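PDB 3GG8: pyruvate kinase from Toxoplasma gondii, which catalyses the last step of glycolysis, transferring the phosphoryl group of phosphoenolpyruvate to ADP to give pyruvate and ATP. Local coordinates for residues C[199-210]-C[228-239]. Residues are numbered along the deposited sequence; the frame is centred on the assembly and turned at random.
Sequences KVQLPVIGEKDK and SFVQSADDVRYI
Val-204 and Val-230 bring the two backbones closest, their CA atoms 6.3 Å apart, where the chain returning from the mixed-sheet domain runs over the loop after strand 224-227 of the (β/α)8 barrel and on into helix 207-217. This crossing is a worked example of how one side-chain amide can satisfy both the N-H and the C=O of a loop residue. Gln-231 turns its carboxamide to the backbone N-H and C=O of Val-200: the Val-200 N-H meets OE1 of Gln-231 at 3.1 Å, and NE2 of Gln-231 returns a bond to Val-200 O at 2.9 Å. Both acceptors are met in the carbonyl plane on a lone pair, so the paired bonds fix the rotation of the amide; Asn-258 gives OE1 a further donor. Beside this pair, CG2 of Val-200 approaches CE2 of Phe-229 obliquely. Val-204 is wedged over the turn, its CG2 3.2 Å from Phe-229 O and its CB against the carboxylate of Asp-235. That carboxylate is held by its own chain, OD2 accepting from the N-H groups of Gln-231 and Ser-232 at the start of helix 233-243. With CG1 beside its backbone N (chi1 -61°), Ile-205 sends that branch to CG1 of Ile-239, 3.7 Å away, while its CB lies in plane at the edge of the Tyr-238 ring. Next to it, Gly-206 occupies the N-cap position of helix 207-217, and its N-H bonds to the anti lone pair of Asp-209 OD2. A water bridges the two segments, donating to Ile-205 O and hydrogen-bonded to Tyr-238 OH at 2.7 Å.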
loop_
_atom_site.group_PDB
_atom_site.type_symbol
_atom_site.label_atom_id
_atom_site.label_comp_id
_atom_site.label_asym_id
_atom_site.label_seq_id
_atom_site.Cartn_x
_atom_site.Cartn_y
_atom_site.Cartn_z
ATOM N N LYS C 199 16.086 -38.706 -15.786
ATOM C CA LYS C 199 16.963 -37.995 -16.709
ATOM C C LYS C 199 17.328 -38.878 -17.922
ATOM O O LYS C 199 17.713 -40.032 -17.766
ATOM C CB LYS C 199 18.214 -37.491 -15.963
ATOM C CG LYS C 199 19.382 -37.126 -16.870
ATOM C CD LYS C 199 20.272 -36.019 -16.306
ATOM C CE LYS C 199 20.967 -35.287 -17.457
ATOM N NZ LYS C 199 21.521 -33.946 -17.079
ATOM N N VAL C 200 17.194 -38.336 -19.125
ATOM C CA VAL C 200 17.539 -39.081 -20.337
ATOM C C VAL C 200 19.022 -38.887 -20.646
ATOM O O VAL C 200 19.466 -37.761 -20.846
ATOM C CB VAL C 200 16.652 -38.693 -21.545
ATOM C CG1 VAL C 200 17.040 -39.494 -22.779
ATOM C CG2 VAL C 200 15.169 -38.916 -21.209
ATOM N N GLN C 201 19.776 -39.987 -20.663
ATOM C CA GLN C 201 21.231 -39.941 -20.827
ATOM C C GLN C 201 21.634 -39.878 -22.293
ATOM O O GLN C 201 22.477 -40.650 -22.761
ATOM C CB GLN C 201 21.905 -41.142 -20.151
ATOM C CG GLN C 201 21.771 -41.191 -18.630
ATOM C CD GLN C 201 22.320 -42.493 -18.037
ATOM O OE1 GLN C 201 23.395 -42.979 -18.436
ATOM N NE2 GLN C 201 21.589 -43.060 -17.077
ATOM N N LEU C 202 21.038 -38.931 -23.004
ATOM C CA LEU C 202 21.327 -38.688 -24.410
ATOM C C LEU C 202 21.681 -37.221 -24.581
ATOM O O LEU C 202 21.109 -36.364 -23.891
ATOM C CB LEU C 202 20.099 -39.024 -25.269
ATOM C CG LEU C 202 19.610 -40.473 -25.269
ATOM C CD1 LEU C 202 18.375 -40.583 -26.118
ATOM C CD2 LEU C 202 20.706 -41.447 -25.743
ATOM N N PRO C 203 22.637 -36.926 -25.481
ATOM C CA PRO C 203 23.021 -35.555 -25.785
ATOM C C PRO C 203 21.838 -34.732 -26.276
ATOM O O PRO C 203 21.113 -35.149 -27.178
ATOM C CB PRO C 203 24.078 -35.714 -26.898
ATOM C CG PRO C 203 23.933 -37.085 -27.420
ATOM C CD PRO C 203 23.444 -37.899 -26.250
ATOM N N VAL C 204 21.647 -33.581 -25.648
ATOM C CA VAL C 204 20.606 -32.647 -26.004
ATOM C C VAL C 204 20.886 -32.067 -27.385
ATOM O O VAL C 204 19.981 -31.944 -28.197
ATOM C CB VAL C 204 20.414 -31.572 -24.894
ATOM C CG1 VAL C 204 19.554 -30.391 -25.393
ATOM C CG2 VAL C 204 19.752 -32.210 -23.659
ATOM N N ILE C 205 22.148 -31.758 -27.663
ATOM C CA ILE C 205 22.548 -31.291 -28.978
ATOM C C ILE C 205 23.506 -32.357 -29.508
ATOM O O ILE C 205 24.696 -32.330 -29.188
ATOM C CB ILE C 205 23.224 -29.866 -28.913
ATOM C CG1 ILE C 205 22.274 -28.795 -28.350
ATOM C CG2 ILE C 205 23.772 -29.429 -30.263
ATOM C CD1 ILE C 205 20.998 -28.476 -29.193
ATOM N N GLY C 206 22.974 -33.297 -30.297
ATOM C CA GLY C 206 23.770 -34.329 -30.962
ATOM C C GLY C 206 24.534 -33.790 -32.164
ATOM O O GLY C 206 24.561 -32.582 -32.389
ATOM N N GLU C 207 25.167 -34.670 -32.937
ATOM C CA GLU C 207 25.916 -34.231 -34.121
ATOM C C GLU C 207 25.009 -33.617 -35.190
ATOM O O GLU C 207 25.386 -32.654 -35.867
ATOM C CB GLU C 207 26.715 -35.385 -34.736
ATOM C CG GLU C 207 28.137 -35.557 -34.191
ATOM C CD GLU C 207 29.005 -34.295 -34.337
ATOM O OE1 GLU C 207 28.803 -33.485 -35.282
ATOM O OE2 GLU C 207 29.893 -34.117 -33.486
ATOM N N LYS C 208 23.825 -34.199 -35.356
ATOM C CA LYS C 208 22.833 -33.656 -36.287
ATOM C C LYS C 208 22.404 -32.247 -35.897
ATOM O O LYS C 208 22.410 -31.343 -36.733
ATOM C CB LYS C 208 21.614 -34.555 -36.386
ATOM C CG LYS C 208 20.522 -33.987 -37.297
ATOM C CD LYS C 208 19.143 -34.422 -36.829
ATOM C CE LYS C 208 18.067 -33.376 -37.119
ATOM N NZ LYS C 208 18.189 -32.694 -38.406
ATOM N N ASP C 209 22.038 -32.059 -34.629
ATOM C CA ASP C 209 21.669 -30.739 -34.125
ATOM C C ASP C 209 22.791 -29.714 -34.301
ATOM O O ASP C 209 22.544 -28.595 -34.742
ATOM C CB ASP C 209 21.295 -30.829 -32.660
ATOM C CG ASP C 209 20.194 -31.851 -32.393
ATOM O OD1 ASP C 209 19.147 -31.804 -33.067
ATOM O OD2 ASP C 209 20.387 -32.682 -31.486
ATOM N N LYS C 210 24.017 -30.103 -33.952
ATOM C CA LYS C 210 25.183 -29.262 -34.149
ATOM C C LYS C 210 25.303 -28.815 -35.615
ATOM O O LYS C 210 25.556 -27.643 -35.888
ATOM C CB LYS C 210 26.468 -29.974 -33.667
ATOM C CG LYS C 210 27.756 -29.221 -34.026
ATOM C CD LYS C 210 28.930 -29.526 -33.127
ATOM C CE LYS C 210 29.962 -30.355 -33.859
ATOM N NZ LYS C 210 31.352 -30.172 -33.307
ATOM N N SER C 228 15.316 -28.314 -28.321
ATOM C CA SER C 228 14.379 -29.254 -27.716
ATOM C C SER C 228 14.979 -29.966 -26.508
ATOM O O SER C 228 16.191 -30.199 -26.457
ATOM C CB SER C 228 13.881 -30.250 -28.767
ATOM O OG SER C 228 13.106 -29.554 -29.722
ATOM N N PHE C 229 14.127 -30.264 -25.520
ATOM C CA PHE C 229 14.484 -31.144 -24.403
ATOM C C PHE C 229 15.717 -30.699 -23.604
ATOM O O PHE C 229 16.626 -31.502 -23.352
ATOM C CB PHE C 229 14.686 -32.584 -24.926
ATOM C CG PHE C 229 14.267 -33.653 -23.952
ATOM C CD1 PHE C 229 12.928 -33.987 -23.796
ATOM C CD2 PHE C 229 15.212 -34.345 -23.209
ATOM C CE1 PHE C 229 12.536 -34.990 -22.898
ATOM C CE2 PHE C 229 14.821 -35.344 -22.311
ATOM C CZ PHE C 229 13.489 -35.661 -22.161
ATOM N N VAL C 230 15.770 -29.433 -23.190
ATOM C CA VAL C 230 16.920 -28.978 -22.407
ATOM C C VAL C 230 16.800 -29.476 -20.968
ATOM O O VAL C 230 15.773 -29.266 -20.310
ATOM C CB VAL C 230 17.113 -27.447 -22.454
ATOM C CG1 VAL C 230 18.093 -26.997 -21.376
ATOM C CG2 VAL C 230 17.604 -27.018 -23.833
ATOM N N GLN C 231 17.847 -30.148 -20.494
ATOM C CA GLN C 231 17.807 -30.798 -19.194
ATOM C C GLN C 231 18.658 -30.113 -18.122
ATOM O O GLN C 231 18.460 -30.363 -16.927
ATOM C CB GLN C 231 18.187 -32.271 -19.325
ATOM C CG GLN C 231 17.138 -33.103 -20.022
ATOM C CD GLN C 231 17.401 -34.588 -19.889
ATOM O OE1 GLN C 231 16.591 -35.321 -19.309
ATOM N NE2 GLN C 231 18.535 -35.046 -20.427
ATOM N N SER C 232 19.596 -29.261 -18.546
ATOM C CA SER C 232 20.482 -28.536 -17.619
ATOM C C SER C 232 21.083 -27.289 -18.274
ATOM O O SER C 232 21.143 -27.189 -19.499
ATOM C CB SER C 232 21.618 -29.442 -17.157
ATOM O OG SER C 232 22.663 -29.463 -18.109
ATOM N N ALA C 233 21.561 -26.348 -17.462
ATOM C CA ALA C 233 22.131 -25.114 -18.004
ATOM C C ALA C 233 23.445 -25.326 -18.776
ATOM O O ALA C 233 23.812 -24.492 -19.592
ATOM C CB ALA C 233 22.299 -24.076 -16.906
ATOM N N ASP C 234 24.144 -26.436 -18.521
ATOM C CA ASP C 234 25.290 -26.833 -19.357
ATOM C C ASP C 234 24.901 -27.047 -20.821
ATOM O O ASP C 234 25.740 -26.903 -21.719
ATOM C CB ASP C 234 25.935 -28.117 -18.849
ATOM C CG ASP C 234 26.722 -27.911 -17.583
ATOM O OD1 ASP C 234 26.681 -28.823 -16.735
ATOM O OD2 ASP C 234 27.371 -26.846 -17.427
ATOM N N ASP C 235 23.642 -27.406 -21.059
ATOM C CA ASP C 235 23.144 -27.537 -22.423
ATOM C C ASP C 235 23.143 -26.166 -23.101
ATOM O O ASP C 235 23.547 -26.045 -24.258
ATOM C CB ASP C 235 21.734 -28.141 -22.443
ATOM C CG ASP C 235 21.689 -29.585 -21.944
ATOM O OD1 ASP C 235 22.655 -30.332 -22.158
ATOM O OD2 ASP C 235 20.659 -29.989 -21.363
ATOM N N VAL C 236 22.708 -25.139 -22.363
ATOM C CA VAL C 236 22.643 -23.766 -22.880
ATOM C C VAL C 236 24.039 -23.172 -23.109
ATOM O O VAL C 236 24.280 -22.558 -24.143
ATOM C CB VAL C 236 21.846 -22.826 -21.956
ATOM C CG1 VAL C 236 21.679 -21.470 -22.621
ATOM C CG2 VAL C 236 20.457 -23.439 -21.555
ATOM N N ARG C 237 24.929 -23.342 -22.125
ATOM C CA ARG C 237 26.333 -22.914 -22.237
ATOM C C ARG C 237 27.015 -23.572 -23.436
ATOM O O ARG C 237 27.859 -22.962 -24.112
ATOM C CB ARG C 237 27.115 -23.215 -20.938
ATOM C CG ARG C 237 26.693 -22.347 -19.752
ATOM C CD ARG C 237 27.590 -22.488 -18.528
ATOM N NE ARG C 237 27.174 -23.584 -17.654
ATOM C CZ ARG C 237 26.219 -23.510 -16.721
ATOM N NH1 ARG C 237 25.546 -22.388 -16.508
ATOM N NH2 ARG C 237 25.929 -24.572 -15.994
ATOM N N TYR C 238 26.639 -24.819 -23.690
ATOM C CA TYR C 238 27.185 -25.587 -24.797
ATOM C C TYR C 238 26.801 -24.992 -26.146
ATOM O O TYR C 238 27.665 -24.809 -27.007
ATOM C CB TYR C 238 26.776 -27.068 -24.701
ATOM C CG TYR C 238 27.284 -27.867 -25.867
ATOM C CD1 TYR C 238 28.653 -28.019 -26.087
ATOM C CD2 TYR C 238 26.403 -28.439 -26.773
ATOM C CE1 TYR C 238 29.128 -28.737 -27.184
ATOM C CE2 TYR C 238 26.861 -29.154 -27.863
ATOM C CZ TYR C 238 28.216 -29.297 -28.070
ATOM O OH TYR C 238 28.663 -30.009 -29.162
ATOM N N ILE C 239 25.510 -24.670 -26.321
ATOM C CA ILE C 239 25.060 -24.002 -27.541
ATOM C C ILE C 239 25.725 -22.622 -27.743
ATOM O O ILE C 239 26.136 -22.292 -28.862
ATOM C CB ILE C 239 23.536 -23.867 -27.619
ATOM C CG1 ILE C 239 22.877 -25.244 -27.515
ATOM C CG2 ILE C 239 23.143 -23.174 -28.935
ATOM C CD1 ILE C 239 21.509 -25.231 -26.915
HETATM O O HOH W 1 21.642 -35.118 -21.602
HETATM O O HOH W 2 27.331 -32.081 -30.370
#